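Local coordinates for protein trichomaglin (PDB 1SGL) that is an S-like ribonuclease of the RNase T2 family that probably cleaves single-stranded RNA, at residues A[86-89]-A[93-96]; A[100-105]-A[117-122]; A[128-133]-A[181-186]; A[166-171]-A[177-182]. One frame throughout, in Å; residues are numbered along the deposited sequence.

Interaction 1: residues A[86-89]-A[93-96]; sequences LEQS and RKEI
Glu87 and Glu95 form the hydrogen-bonded antiparallel pair of a very short beta hairpin, whose two arms, 86-89 and 93-96, run 127° apart rather than fully antiparallel. Glu87 N donates to Glu95 O over 2.6 Å, and Glu95 N returns the bond to Glu87 O at 2.9 Å. Nearer the three-residue turn, Ser89 N reaches Arg93 O at 2.8 Å and closes the ladder. Gln88 and Lys94 make the non-hydrogen-bonded pair between these rungs.

At the open end, Leu86 lays its CD1 methyl against the root of the lysine, with Leu86 CD1 3.6 Å from Lys94 CB, while its other methyl, CD2, approaches Ile96 CG2 at 3.9 Å. This small apolar patch lies toward the surface. The side chains of Glu87 and Glu95 share one face of the hairpin. Ser89 CB packs on Glu95 CG at 3.6 Å, so the methylene part of the glutamate is covered and its carboxylate continues beyond. With OG anti to the backbone N (chi1 -170°), Ser89 turns its hydroxyl to a hydrogen bond with Glu103. The carboxylates of Glu95 and the same Glu103 also come close to each other.

Glu87 bends at chi2 away from the partner strand and forms a salt bridge with Arg83. Its side chain also packs on Leu97 and Gln100, and Gln88 O accepts a bond from Gln100 NE2, so the hairpin is docked against helix 97-106, which begins directly after its second strand.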
loop_
_atom_site.group_PDB
_atom_site.type_symbol
_atom_site.label_atom_id
_atom_site.label_comp_id
_atom_site.label_asym_id
_atom_site.label_seq_id
_atom_site.Cartn_x
_atom_site.Cartn_y
_atom_site.Cartn_z
ATOM N N LEU A 86 -4.363 10.601 -14.152
ATOM C CA LEU A 86 -2.944 10.374 -13.901
ATOM C C LEU A 86 -2.623 11.058 -12.574
ATOM O O LEU A 86 -3.335 11.968 -12.149
ATOM C CB LEU A 86 -2.080 10.959 -15.023
ATOM C CG LEU A 86 -2.138 10.263 -16.386
ATOM C CD1 LEU A 86 -1.279 11.029 -17.382
ATOM C CD2 LEU A 86 -1.653 8.827 -16.263
ATOM N N GLU A 87 -1.555 10.620 -11.925
ATOM C CA GLU A 87 -1.174 11.178 -10.636
ATOM C C GLU A 87 -0.192 12.339 -10.773
ATOM O O GLU A 87 0.729 12.306 -11.591
ATOM C CB GLU A 87 -0.557 10.081 -9.760
ATOM C CG GLU A 87 -1.343 8.769 -9.741
ATOM C CD GLU A 87 -2.054 8.516 -8.422
ATOM O OE1 GLU A 87 -2.726 7.471 -8.296
ATOM O OE2 GLU A 87 -1.939 9.359 -7.509
ATOM N N GLN A 88 -0.404 13.368 -9.959
ATOM C CA GLN A 88 0.473 14.530 -9.952
ATOM C C GLN A 88 1.825 14.042 -9.431
ATOM O O GLN A 88 1.920 13.548 -8.304
ATOM C CB GLN A 88 -0.099 15.606 -9.024
ATOM C CG GLN A 88 0.734 16.872 -8.959
ATOM C CD GLN A 88 0.757 17.625 -10.276
ATOM O OE1 GLN A 88 1.579 18.525 -10.472
ATOM N NE2 GLN A 88 -0.152 17.269 -11.183
ATOM N N SER A 89 2.865 14.170 -10.246
ATOM C CA SER A 89 4.189 13.712 -9.844
ATOM C C SER A 89 5.202 14.856 -9.759
ATOM O O SER A 89 4.826 16.020 -9.610
ATOM C CB SER A 89 4.677 12.636 -10.820
ATOM O OG SER A 89 5.846 11.991 -10.346
ATOM N N ARG A 93 4.763 16.888 -13.611
ATOM C CA ARG A 93 4.620 15.809 -14.578
ATOM C C ARG A 93 3.520 14.845 -14.155
ATOM O O ARG A 93 3.481 14.403 -13.009
ATOM C CB ARG A 93 5.930 15.031 -14.716
ATOM C CG ARG A 93 7.062 15.792 -15.378
ATOM C CD ARG A 93 8.308 14.920 -15.497
ATOM N NE ARG A 93 9.360 15.560 -16.285
ATOM C CZ ARG A 93 9.239 15.885 -17.571
ATOM N NH1 ARG A 93 8.109 15.632 -18.220
ATOM N NH2 ARG A 93 10.249 16.465 -18.210
ATOM N N LYS A 94 2.621 14.538 -15.082
ATOM C CA LYS A 94 1.544 13.598 -14.817
ATOM C C LYS A 94 2.186 12.222 -14.934
ATOM O O LYS A 94 3.052 12.015 -15.779
ATOM C CB LYS A 94 0.443 13.741 -15.864
ATOM C CG LYS A 94 -0.170 15.123 -15.931
ATOM C CD LYS A 94 -0.869 15.472 -14.630
ATOM C CE LYS A 94 -1.522 16.838 -14.714
ATOM N NZ LYS A 94 -2.233 17.167 -13.452
ATOM N N GLU A 95 1.769 11.286 -14.091
ATOM C CA GLU A 95 2.343 9.948 -14.121
ATOM C C GLU A 95 1.361 8.909 -13.619
ATOM O O GLU A 95 0.381 9.241 -12.954
ATOM C CB GLU A 95 3.589 9.901 -13.237
ATOM C CG GLU A 95 4.781 10.647 -13.781
ATOM C CD GLU A 95 5.767 9.722 -14.449
ATOM O OE1 GLU A 95 5.319 8.871 -15.251
ATOM O OE2 GLU A 95 6.983 9.845 -14.176
ATOM N N ILE A 96 1.619 7.651 -13.951
ATOM C CA ILE A 96 0.781 6.567 -13.460
ATOM C C ILE A 96 1.313 6.301 -12.055
ATOM O O ILE A 96 2.482 6.571 -11.772
ATOM C CB ILE A 96 0.940 5.283 -14.296
ATOM C CG1 ILE A 96 2.425 5.003 -14.529
ATOM C CG2 ILE A 96 0.186 5.416 -15.603
ATOM C CD1 ILE A 96 2.698 3.724 -15.275
#

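Interaction 2: residues A[100-105]-A[117-122]; sequences QQYEKH and WNYFKK. With SO4 (sulfate ion), chain B.
Tyr102 and Tyr119 make an offset edge-to-face pair where helices 97-106 and 116-129 meet. The first of these helices carries the sequence that matches the second conserved active-site segment of RNase T2 enzymes. The edge of Tyr102 is directed at the face of Tyr119, with ring centroids 5.7 Å apart and planes at 60°; the closest approach is Tyr102 CD1 to Tyr119 CD2 at 3.7 Å. Tyr119 has its ring carried straight toward the other helix by a CG anti to the backbone N (chi1 179°), and its phenolic end lies alongside the backbone and CB of Gln101. Phe120 adds a lighter touch through CZ, 4.1 Å from Tyr102 CB.

The short segments approach to 10.9 Å between axes, so these long aromatic side chains do the bridging. Further out, Tyr119 OH is hydrogen-bonded to Leu45 O, which ties the ring to strand 40-47, and Phe120 meets the ring of Trp79.

On helix 97-106, Gln101, Lys104 and His105 hold a sulfate ion, together with His43. The ion probably comes from the crystallisation liquor, but its place is consistent with a phosphate site as in related ribonucleases. Lys104 NZ contributes a weak bond, 3.4 Å from sulfate O1. The Gln101 amide has a second partner: Gln101 NE2 donates to Gln100 OE1 at 2.9 Å, from above the carbonyl plane, and Gln100 NE2 is itself bonded to Gln88 O. Gln101 NE2 also reaches sulfate O2 at 3.2 Å, and the same oxygen lies at the edge of the imidazole, 2.6 Å from His105 NE2.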
loop_
_atom_site.group_PDB
_atom_site.type_symbol
_atom_site.label_atom_id
_atom_site.label_comp_id
_atom_site.label_asym_id
_atom_site.label_seq_id
_atom_site.Cartn_x
_atom_site.Cartn_y
_atom_site.Cartn_z
ATOM N N GLN A 100 4.741 7.747 -10.211
ATOM C CA GLN A 100 4.702 8.756 -9.170
ATOM C C GLN A 100 5.365 8.261 -7.884
ATOM O O GLN A 100 6.150 8.989 -7.270
ATOM C CB GLN A 100 3.268 9.155 -8.859
ATOM C CG GLN A 100 3.178 10.138 -7.708
ATOM C CD GLN A 100 1.992 9.874 -6.819
ATOM O OE1 GLN A 100 1.788 8.749 -6.367
ATOM N NE2 GLN A 100 1.197 10.905 -6.560
ATOM N N GLN A 101 5.049 7.029 -7.479
ATOM C CA GLN A 101 5.627 6.470 -6.260
ATOM C C GLN A 101 7.131 6.353 -6.378
ATOM O O GLN A 101 7.862 6.675 -5.438
ATOM C CB GLN A 101 5.028 5.099 -5.944
ATOM C CG GLN A 101 3.605 5.176 -5.436
ATOM C CD GLN A 101 3.507 5.975 -4.151
ATOM O OE1 GLN A 101 4.139 5.640 -3.158
ATOM N NE2 GLN A 101 2.717 7.039 -4.171
ATOM N N TYR A 102 7.598 5.900 -7.536
ATOM C CA TYR A 102 9.031 5.763 -7.739
ATOM C C TYR A 102 9.773 7.102 -7.712
ATOM O O TYR A 102 10.790 7.237 -7.034
ATOM C CB TYR A 102 9.344 5.083 -9.067
ATOM C CG TYR A 102 10.830 5.101 -9.332
ATOM C CD1 TYR A 102 11.696 4.347 -8.544
ATOM C CD2 TYR A 102 11.384 5.948 -10.303
ATOM C CE1 TYR A 102 13.071 4.432 -8.702
ATOM C CE2 TYR A 102 12.766 6.044 -10.465
ATOM C CZ TYR A 102 13.602 5.281 -9.658
ATOM O OH TYR A 102 14.971 5.355 -9.785
ATOM N N GLU A 103 9.276 8.081 -8.462
ATOM C CA GLU A 103 9.925 9.386 -8.527
ATOM C C GLU A 103 9.835 10.166 -7.209
ATOM O O GLU A 103 10.819 10.730 -6.738
ATOM C CB GLU A 103 9.317 10.227 -9.650
ATOM C CG GLU A 103 9.472 9.651 -11.054
ATOM C CD GLU A 103 9.002 10.627 -12.132
ATOM O OE1 GLU A 103 7.948 11.276 -11.940
ATOM O OE2 GLU A 103 9.680 10.743 -13.176
ATOM N N LYS A 104 8.650 10.191 -6.621
ATOM C CA LYS A 104 8.445 10.925 -5.384
ATOM C C LYS A 104 9.107 10.302 -4.151
ATOM O O LYS A 104 9.588 11.026 -3.275
ATOM C CB LYS A 104 6.944 11.094 -5.137
ATOM C CG LYS A 104 6.595 12.111 -4.069
ATOM C CD LYS A 104 5.089 12.237 -3.908
ATOM C CE LYS A 104 4.736 13.206 -2.794
ATOM N NZ LYS A 104 3.262 13.247 -2.555
ATOM N N HIS A 105 9.163 8.972 -4.086
ATOM C CA HIS A 105 9.734 8.314 -2.913
ATOM C C HIS A 105 10.913 7.378 -3.150
ATOM O O HIS A 105 11.890 7.398 -2.396
ATOM C CB HIS A 105 8.637 7.537 -2.179
ATOM C CG HIS A 105 7.437 8.361 -1.835
ATOM N ND1 HIS A 105 7.511 9.489 -1.048
ATOM C CD2 HIS A 105 6.132 8.214 -2.166
ATOM C CE1 HIS A 105 6.301 10.005 -0.908
ATOM N NE2 HIS A 105 5.447 9.250 -1.575
ATOM N N TRP A 117 14.074 -0.801 -11.105
ATOM C CA TRP A 117 13.991 -2.246 -10.994
ATOM C C TRP A 117 13.973 -2.751 -9.558
ATOM O O TRP A 117 13.050 -3.454 -9.147
ATOM C CB TRP A 117 15.155 -2.897 -11.731
ATOM C CG TRP A 117 14.874 -4.308 -12.058
ATOM C CD1 TRP A 117 13.986 -4.768 -12.986
ATOM C CD2 TRP A 117 15.448 -5.461 -11.439
ATOM N NE1 TRP A 117 13.971 -6.141 -12.983
ATOM C CE2 TRP A 117 14.860 -6.593 -12.042
ATOM C CE3 TRP A 117 16.401 -5.649 -10.429
ATOM C CZ2 TRP A 117 15.194 -7.903 -11.670
ATOM C CZ3 TRP A 117 16.735 -6.953 -10.056
ATOM C CH2 TRP A 117 16.129 -8.064 -10.679
ATOM N N ASN A 118 15.008 -2.390 -8.811
ATOM C CA ASN A 118 15.153 -2.796 -7.424
ATOM C C ASN A 118 14.014 -2.269 -6.553
ATOM O O ASN A 118 13.612 -2.920 -5.594
ATOM C CB ASN A 118 16.506 -2.307 -6.894
ATOM C CG ASN A 118 16.813 -2.828 -5.506
ATOM O OD1 ASN A 118 16.700 -4.026 -5.236
ATOM N ND2 ASN A 118 17.217 -1.929 -4.615
ATOM N N TYR A 119 13.495 -1.093 -6.889
ATOM C CA TYR A 119 12.399 -0.514 -6.127
ATOM C C TYR A 119 11.147 -1.390 -6.240
ATOM O O TYR A 119 10.563 -1.779 -5.230
ATOM C CB TYR A 119 12.091 0.896 -6.624
ATOM C CG TYR A 119 10.939 1.562 -5.904
ATOM C CD1 TYR A 119 11.033 1.911 -4.552
ATOM C CD2 TYR A 119 9.752 1.847 -6.579
ATOM C CE1 TYR A 119 9.962 2.534 -3.894
ATOM C CE2 TYR A 119 8.690 2.462 -5.942
ATOM C CZ TYR A 119 8.794 2.808 -4.602
ATOM O OH TYR A 119 7.724 3.432 -3.996
ATOM N N PHE A 120 10.741 -1.708 -7.464
ATOM C CA PHE A 120 9.562 -2.543 -7.657
ATOM C C PHE A 120 9.802 -3.967 -7.189
ATOM O O PHE A 120 8.918 -4.590 -6.608
ATOM C CB PHE A 120 9.128 -2.522 -9.124
ATOM C CG PHE A 120 8.671 -1.176 -9.578
ATOM C CD1 PHE A 120 7.553 -0.582 -9.002
ATOM C CD2 PHE A 120 9.395 -0.463 -10.524
ATOM C CE1 PHE A 120 7.165 0.709 -9.354
ATOM C CE2 PHE A 120 9.016 0.832 -10.887
ATOM C CZ PHE A 120 7.901 1.417 -10.299
ATOM N N LYS A 121 11.004 -4.475 -7.434
ATOM C CA LYS A 121 11.344 -5.826 -7.016
ATOM C C LYS A 121 11.242 -5.955 -5.497
ATOM O O LYS A 121 10.634 -6.891 -4.989
ATOM C CB LYS A 121 12.764 -6.169 -7.443
ATOM C CG LYS A 121 13.225 -7.532 -6.982
ATOM C CD LYS A 121 14.658 -7.783 -7.420
ATOM C CE LYS A 121 15.122 -9.174 -7.020
ATOM N NZ LYS A 121 16.519 -9.436 -7.466
ATOM N N LYS A 122 11.842 -5.011 -4.780
ATOM C CA LYS A 122 11.820 -5.040 -3.320
ATOM C C LYS A 122 10.420 -4.842 -2.755
ATOM O O LYS A 122 10.021 -5.512 -1.807
ATOM C CB LYS A 122 12.730 -3.959 -2.742
ATOM C CG LYS A 122 13.421 -4.404 -1.474
ATOM C CD LYS A 122 14.460 -5.463 -1.821
ATOM C CE LYS A 122 14.864 -6.284 -0.614
ATOM N NZ LYS A 122 13.720 -7.096 -0.116
HETATM S S SO4 B . 1.743 9.543 -1.568
HETATM O O1 SO4 B . 1.324 10.885 -1.126
HETATM O O2 SO4 B . 2.960 9.666 -2.390
HETATM O O3 SO4 B . 0.665 8.939 -2.368
HETATM O O4 SO4 B . 2.016 8.684 -0.397
#

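Interaction 3: residues A[128-133]-A[181-186]; sequences MKYNVD and LCFDKD
Tyr130 and Phe183 pass each other side by side, pointing opposite ways, their rings meeting obliquely with planes at 47° and centroids 5.6 Å apart. Tyr130 CB points toward the strand, and with CG anti to the carbonyl carbon (chi1 -58°) the ring brings CD1 to the rim of the phenylalanine, where Tyr130 CD1 lies 3.6 Å from Phe183 CE2, near the plane of the Phe183 ring. One face of the tyrosine is covered from its own segment, since Lys129 CG sits over the ring centre.

The second pair runs the same way: Val132 and Leu181 also point past one another, and Val132 CG1 stands 4.0 Å from Leu181 CD1. Leu181 CD1 also lies 4.0 Å from Tyr130 O, so one methyl meets both residues. No hydrogen bond crosses the contact; it is apolar packing on a bend in the backbone. Tyr130 leaves the helical conformation at the end of one helix, and Asn131 caps the next through a bond from its OD1 to Lys134 N.

Strand 176-184 thus packs against the joint between helices 116-129 and 132-139. Phe183 also packs on Leu126 and Leu10, Val132 reaches Leu12 of strand 7-14, and Pro189 of strand 189-190 touches the side chains of both Tyr130 and Phe183.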
loop_
_atom_site.group_PDB
_atom_site.type_symbol
_atom_site.label_atom_id
_atom_site.label_comp_id
_atom_site.label_asym_id
_atom_site.label_seq_id
_atom_site.Cartn_x
_atom_site.Cartn_y
_atom_site.Cartn_z
ATOM N N MET A 128 4.666 -9.912 -0.823
ATOM C CA MET A 128 4.430 -11.349 -0.894
ATOM C C MET A 128 4.972 -12.119 0.299
ATOM O O MET A 128 4.317 -13.035 0.787
ATOM C CB MET A 128 5.013 -11.926 -2.194
ATOM C CG MET A 128 4.334 -11.386 -3.457
ATOM S SD MET A 128 5.019 -12.021 -5.018
ATOM C CE MET A 128 6.664 -11.310 -4.988
ATOM N N LYS A 129 6.151 -11.735 0.781
ATOM C CA LYS A 129 6.761 -12.416 1.915
ATOM C C LYS A 129 6.018 -12.187 3.238
ATOM O O LYS A 129 5.882 -13.109 4.040
ATOM C CB LYS A 129 8.220 -11.988 2.076
ATOM C CG LYS A 129 8.937 -12.759 3.167
ATOM C CD LYS A 129 10.396 -12.366 3.290
ATOM C CE LYS A 129 11.086 -13.232 4.346
ATOM N NZ LYS A 129 12.492 -12.811 4.609
ATOM N N TYR A 130 5.558 -10.962 3.463
ATOM C CA TYR A 130 4.818 -10.627 4.677
ATOM C C TYR A 130 3.407 -10.280 4.230
ATOM O O TYR A 130 2.945 -9.156 4.389
ATOM C CB TYR A 130 5.469 -9.433 5.381
ATOM C CG TYR A 130 6.919 -9.677 5.747
ATOM C CD1 TYR A 130 7.949 -9.057 5.047
ATOM C CD2 TYR A 130 7.259 -10.548 6.783
ATOM C CE1 TYR A 130 9.279 -9.291 5.364
ATOM C CE2 TYR A 130 8.594 -10.793 7.110
ATOM C CZ TYR A 130 9.593 -10.158 6.396
ATOM O OH TYR A 130 10.907 -10.383 6.716
ATOM N N ASN A 131 2.721 -11.271 3.674
ATOM C CA ASN A 131 1.387 -11.066 3.139
ATOM C C ASN A 131 0.259 -10.930 4.159
ATOM O O ASN A 131 -0.182 -11.914 4.763
ATOM C CB ASN A 131 1.057 -12.188 2.159
ATOM C CG ASN A 131 -0.093 -11.835 1.256
ATOM O OD1 ASN A 131 -1.183 -11.510 1.721
ATOM N ND2 ASN A 131 0.143 -11.885 -0.050
ATOM N N VAL A 132 -0.232 -9.705 4.316
ATOM C CA VAL A 132 -1.302 -9.460 5.258
ATOM C C VAL A 132 -2.617 -10.107 4.825
ATOM O O VAL A 132 -3.387 -10.546 5.672
ATOM C CB VAL A 132 -1.518 -7.946 5.490
ATOM C CG1 VAL A 132 -0.213 -7.310 5.972
ATOM C CG2 VAL A 132 -1.998 -7.281 4.209
ATOM N N ASP A 133 -2.875 -10.182 3.519
ATOM C CA ASP A 133 -4.123 -10.786 3.059
ATOM C C ASP A 133 -4.226 -12.241 3.526
ATOM O O ASP A 133 -5.275 -12.675 4.014
ATOM C CB ASP A 133 -4.237 -10.711 1.535
ATOM C CG ASP A 133 -4.377 -9.280 1.031
ATOM O OD1 ASP A 133 -5.289 -8.564 1.494
ATOM O OD2 ASP A 133 -3.568 -8.872 0.171
ATOM N N LEU A 181 3.021 -1.262 7.057
ATOM C CA LEU A 181 3.995 -2.079 7.765
ATOM C C LEU A 181 5.304 -1.295 7.765
ATOM O O LEU A 181 5.625 -0.594 6.800
ATOM C CB LEU A 181 4.205 -3.439 7.080
ATOM C CG LEU A 181 3.022 -4.412 6.999
ATOM C CD1 LEU A 181 3.441 -5.653 6.229
ATOM C CD2 LEU A 181 2.553 -4.785 8.389
ATOM N N CYS A 182 6.056 -1.407 8.848
ATOM C CA CYS A 182 7.321 -0.699 8.951
ATOM C C CYS A 182 8.484 -1.694 8.885
ATOM O O CYS A 182 8.359 -2.833 9.338
ATOM C CB CYS A 182 7.315 0.138 10.240
ATOM S SG CYS A 182 5.988 1.397 10.146
ATOM N N PHE A 183 9.591 -1.274 8.280
ATOM C CA PHE A 183 10.775 -2.129 8.130
ATOM C C PHE A 183 12.063 -1.332 8.354
ATOM O O PHE A 183 12.093 -0.123 8.106
ATOM C CB PHE A 183 10.843 -2.718 6.706
ATOM C CG PHE A 183 9.651 -3.547 6.317
ATOM C CD1 PHE A 183 8.519 -2.951 5.772
ATOM C CD2 PHE A 183 9.671 -4.929 6.478
ATOM C CE1 PHE A 183 7.418 -3.720 5.385
ATOM C CE2 PHE A 183 8.581 -5.709 6.099
ATOM C CZ PHE A 183 7.452 -5.104 5.549
ATOM N N ASP A 184 13.130 -1.994 8.803
ATOM C CA ASP A 184 14.395 -1.280 8.973
ATOM C C ASP A 184 15.174 -1.312 7.655
ATOM O O ASP A 184 14.683 -1.846 6.659
ATOM C CB ASP A 184 15.247 -1.855 10.119
ATOM C CG ASP A 184 15.577 -3.320 9.949
ATOM O OD1 ASP A 184 15.700 -3.810 8.811
ATOM O OD2 ASP A 184 15.731 -3.990 10.985
ATOM N N LYS A 185 16.369 -0.724 7.643
ATOM C CA LYS A 185 17.189 -0.682 6.432
ATOM C C LYS A 185 17.478 -2.069 5.879
ATOM O O LYS A 185 17.728 -2.214 4.687
ATOM C CB LYS A 185 18.521 0.022 6.694
ATOM C CG LYS A 185 18.413 1.449 7.192
ATOM C CD LYS A 185 17.839 2.370 6.145
ATOM C CE LYS A 185 17.849 3.815 6.629
ATOM N NZ LYS A 185 19.225 4.362 6.804
ATOM N N ASP A 186 17.466 -3.079 6.743
ATOM C CA ASP A 186 17.717 -4.454 6.313
ATOM C C ASP A 186 16.413 -5.148 5.911
ATOM O O ASP A 186 16.371 -6.357 5.702
ATOM C CB ASP A 186 18.411 -5.253 7.423
ATOM C CG ASP A 186 19.889 -4.916 7.552
ATOM O OD1 ASP A 186 20.556 -5.502 8.431
ATOM O OD2 ASP A 186 20.390 -4.072 6.776
#

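Interaction 4: residues A[166-171]-A[177-182]; sequences PKLRCD and QKLSLC. With SO4 (sulfate ion), chain D.
Leu168 and Leu179 cross on the buried face of an antiparallel hairpin, Leu168 CD2 lying 3.8 Å from Leu179 CG. Pro166 extends this packing: its CB is 3.9 Å from Leu179 CD2 and 3.8 Å from Leu181 CD2, and Val158 of helix 151-162 covers the proline and both of those leucines. Paired backbone bonds link Lys167 with Ser180 and Arg169 with Lys178. Near the turn, Arg169 O accepts from both Lys178 N and Gln177 N, the latter at 2.8 Å, which makes a classic beta bulge. Disulfides from Cys170 to Cys198 and from Cys182 to Cys192 fasten the strands to later parts of the chain.

The other face is polar and looser. Lys167, with a kink at chi3 (55°), brings NZ to within 2.8 Å of sulfate O4. A water bonded to Lys167 O and Ser180 OG makes a weak link to the same ion. Arg169 NH1 stands back at 3.6 Å from sulfate O1, and Lys178 NZ at 3.7 Å from sulfate O2.

Arg46 completes the sulfate site by a hydrogen bond. The sulfate probably came from the crystallisation liquor, yet the cluster of basic groups on one sheet face is consistent with a site that attracts anions.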
loop_
_atom_site.group_PDB
_atom_site.type_symbol
_atom_site.label_atom_id
_atom_site.label_comp_id
_atom_site.label_asym_id
_atom_site.label_seq_id
_atom_site.Cartn_x
_atom_site.Cartn_y
_atom_site.Cartn_z
ATOM N N PRO A 166 1.441 -3.285 12.962
ATOM C CA PRO A 166 1.154 -2.426 11.806
ATOM C C PRO A 166 0.463 -1.143 12.265
ATOM O O PRO A 166 0.119 -0.995 13.429
ATOM C CB PRO A 166 0.200 -3.272 10.986
ATOM C CG PRO A 166 -0.659 -3.871 12.068
ATOM C CD PRO A 166 0.373 -4.288 13.136
ATOM N N LYS A 167 0.241 -0.239 11.324
ATOM C CA LYS A 167 -0.435 1.019 11.576
ATOM C C LYS A 167 -1.731 0.996 10.749
ATOM O O LYS A 167 -1.691 0.856 9.531
ATOM C CB LYS A 167 0.477 2.174 11.145
ATOM C CG LYS A 167 -0.139 3.552 11.268
ATOM C CD LYS A 167 0.932 4.643 11.322
ATOM C CE LYS A 167 1.884 4.578 10.136
ATOM N NZ LYS A 167 2.867 5.705 10.134
ATOM N N LEU A 168 -2.879 1.097 11.412
ATOM C CA LEU A 168 -4.164 1.085 10.716
ATOM C C LEU A 168 -4.764 2.479 10.667
ATOM O O LEU A 168 -4.643 3.254 11.620
ATOM C CB LEU A 168 -5.157 0.157 11.411
ATOM C CG LEU A 168 -5.226 -1.327 11.039
ATOM C CD1 LEU A 168 -5.826 -1.474 9.648
ATOM C CD2 LEU A 168 -3.848 -1.955 11.123
ATOM N N ARG A 169 -5.410 2.792 9.549
ATOM C CA ARG A 169 -6.048 4.082 9.362
ATOM C C ARG A 169 -7.449 3.846 8.791
ATOM O O ARG A 169 -7.609 3.138 7.797
ATOM C CB ARG A 169 -5.213 4.934 8.413
ATOM C CG ARG A 169 -5.541 6.414 8.479
ATOM C CD ARG A 169 -4.253 7.242 8.489
ATOM N NE ARG A 169 -4.504 8.645 8.796
ATOM C CZ ARG A 169 -3.550 9.554 8.968
ATOM N NH1 ARG A 169 -2.270 9.209 8.861
ATOM N NH2 ARG A 169 -3.876 10.809 9.254
ATOM N N CYS A 170 -8.454 4.424 9.443
ATOM C CA CYS A 170 -9.857 4.287 9.050
ATOM C C CYS A 170 -10.447 5.635 8.652
ATOM O O CYS A 170 -9.906 6.676 9.012
ATOM C CB CYS A 170 -10.691 3.750 10.224
ATOM S SG CYS A 170 -10.410 2.002 10.637
ATOM N N ASP A 171 -11.544 5.625 7.897
ATOM C CA ASP A 171 -12.180 6.890 7.574
ATOM C C ASP A 171 -13.064 7.192 8.795
ATOM O O ASP A 171 -13.011 6.467 9.792
ATOM C CB ASP A 171 -13.004 6.821 6.273
ATOM C CG ASP A 171 -14.060 5.731 6.285
ATOM O OD1 ASP A 171 -14.489 5.287 7.368
ATOM O OD2 ASP A 171 -14.477 5.333 5.180
ATOM N N GLN A 177 -9.124 1.999 5.738
ATOM C CA GLN A 177 -8.650 2.547 4.476
ATOM C C GLN A 177 -7.269 2.057 4.112
ATOM O O GLN A 177 -7.026 1.651 2.981
ATOM C CB GLN A 177 -8.591 4.076 4.509
ATOM C CG GLN A 177 -9.918 4.779 4.554
ATOM C CD GLN A 177 -9.749 6.289 4.555
ATOM O OE1 GLN A 177 -8.984 6.841 5.349
ATOM N NE2 GLN A 177 -10.465 6.962 3.667
ATOM N N LYS A 178 -6.364 2.112 5.077
ATOM C CA LYS A 178 -4.986 1.737 4.837
ATOM C C LYS A 178 -4.377 0.958 5.992
ATOM O O LYS A 178 -4.795 1.079 7.142
ATOM C CB LYS A 178 -4.162 3.008 4.607
ATOM C CG LYS A 178 -4.809 3.986 3.639
ATOM C CD LYS A 178 -4.264 5.414 3.785
ATOM C CE LYS A 178 -2.814 5.538 3.334
ATOM N NZ LYS A 178 -1.876 4.793 4.210
ATOM N N LEU A 179 -3.375 0.161 5.664
ATOM C CA LEU A 179 -2.656 -0.619 6.647
ATOM C C LEU A 179 -1.209 -0.501 6.217
ATOM O O LEU A 179 -0.873 -0.798 5.070
ATOM C CB LEU A 179 -3.114 -2.081 6.633
ATOM C CG LEU A 179 -2.466 -2.976 7.700
ATOM C CD1 LEU A 179 -3.326 -4.215 7.926
ATOM C CD2 LEU A 179 -1.052 -3.362 7.274
ATOM N N SER A 180 -0.356 -0.047 7.130
ATOM C CA SER A 180 1.052 0.120 6.822
ATOM C C SER A 180 1.951 -0.764 7.668
ATOM O O SER A 180 1.676 -0.996 8.846
ATOM C CB SER A 180 1.459 1.579 7.029
ATOM O OG SER A 180 0.632 2.451 6.273
ATOM N N LEU A 181 3.021 -1.262 7.057
ATOM C CA LEU A 181 3.995 -2.079 7.765
ATOM C C LEU A 181 5.304 -1.295 7.765
ATOM O O LEU A 181 5.625 -0.594 6.800
ATOM C CB LEU A 181 4.205 -3.439 7.080
ATOM C CG LEU A 181 3.022 -4.412 6.999
ATOM C CD1 LEU A 181 3.441 -5.653 6.229
ATOM C CD2 LEU A 181 2.553 -4.785 8.389
ATOM N N CYS A 182 6.056 -1.407 8.848
ATOM C CA CYS A 182 7.321 -0.699 8.951
ATOM C C CYS A 182 8.484 -1.694 8.885
ATOM O O CYS A 182 8.359 -2.833 9.338
ATOM C CB CYS A 182 7.315 0.138 10.240
ATOM S SG CYS A 182 5.988 1.397 10.146
HETATM S S SO4 D . 0.757 6.510 7.171
HETATM O O1 SO4 D . 0.047 7.633 6.528
HETATM O O2 SO4 D . 1.135 5.509 6.150
HETATM O O3 SO4 D . -0.141 5.893 8.168
HETATM O O4 SO4 D . 1.977 7.012 7.836
HETATM O O HOH W 1 -1.817 3.093 7.589
HETATM O O HOH W 2 -12.879 6.665 2.947
#

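In the fold
From the N terminus, interaction 1 comes first, closing a three-residue turn; its second strand leads into helix 97-106. Interaction 2 then joins segments eleven residues apart, on helices 97-106 and 116-129. The two touch through Ser89 and Glu103, so the hairpin is joined to the first helix of the pair. Helix 116-129 runs on into interaction 3, which spans 47 residues before returning to strand 176-184. Interaction 4, a short hairpin closure, opens within that span and closes on the same strand, sharing Leu181 and Cys182 with interaction 3. Interaction 3 ties the helix joint to the central antiparallel sheet, and interaction 4 pairs two of the sheet's own strands, both across the chain's centre from interaction 1.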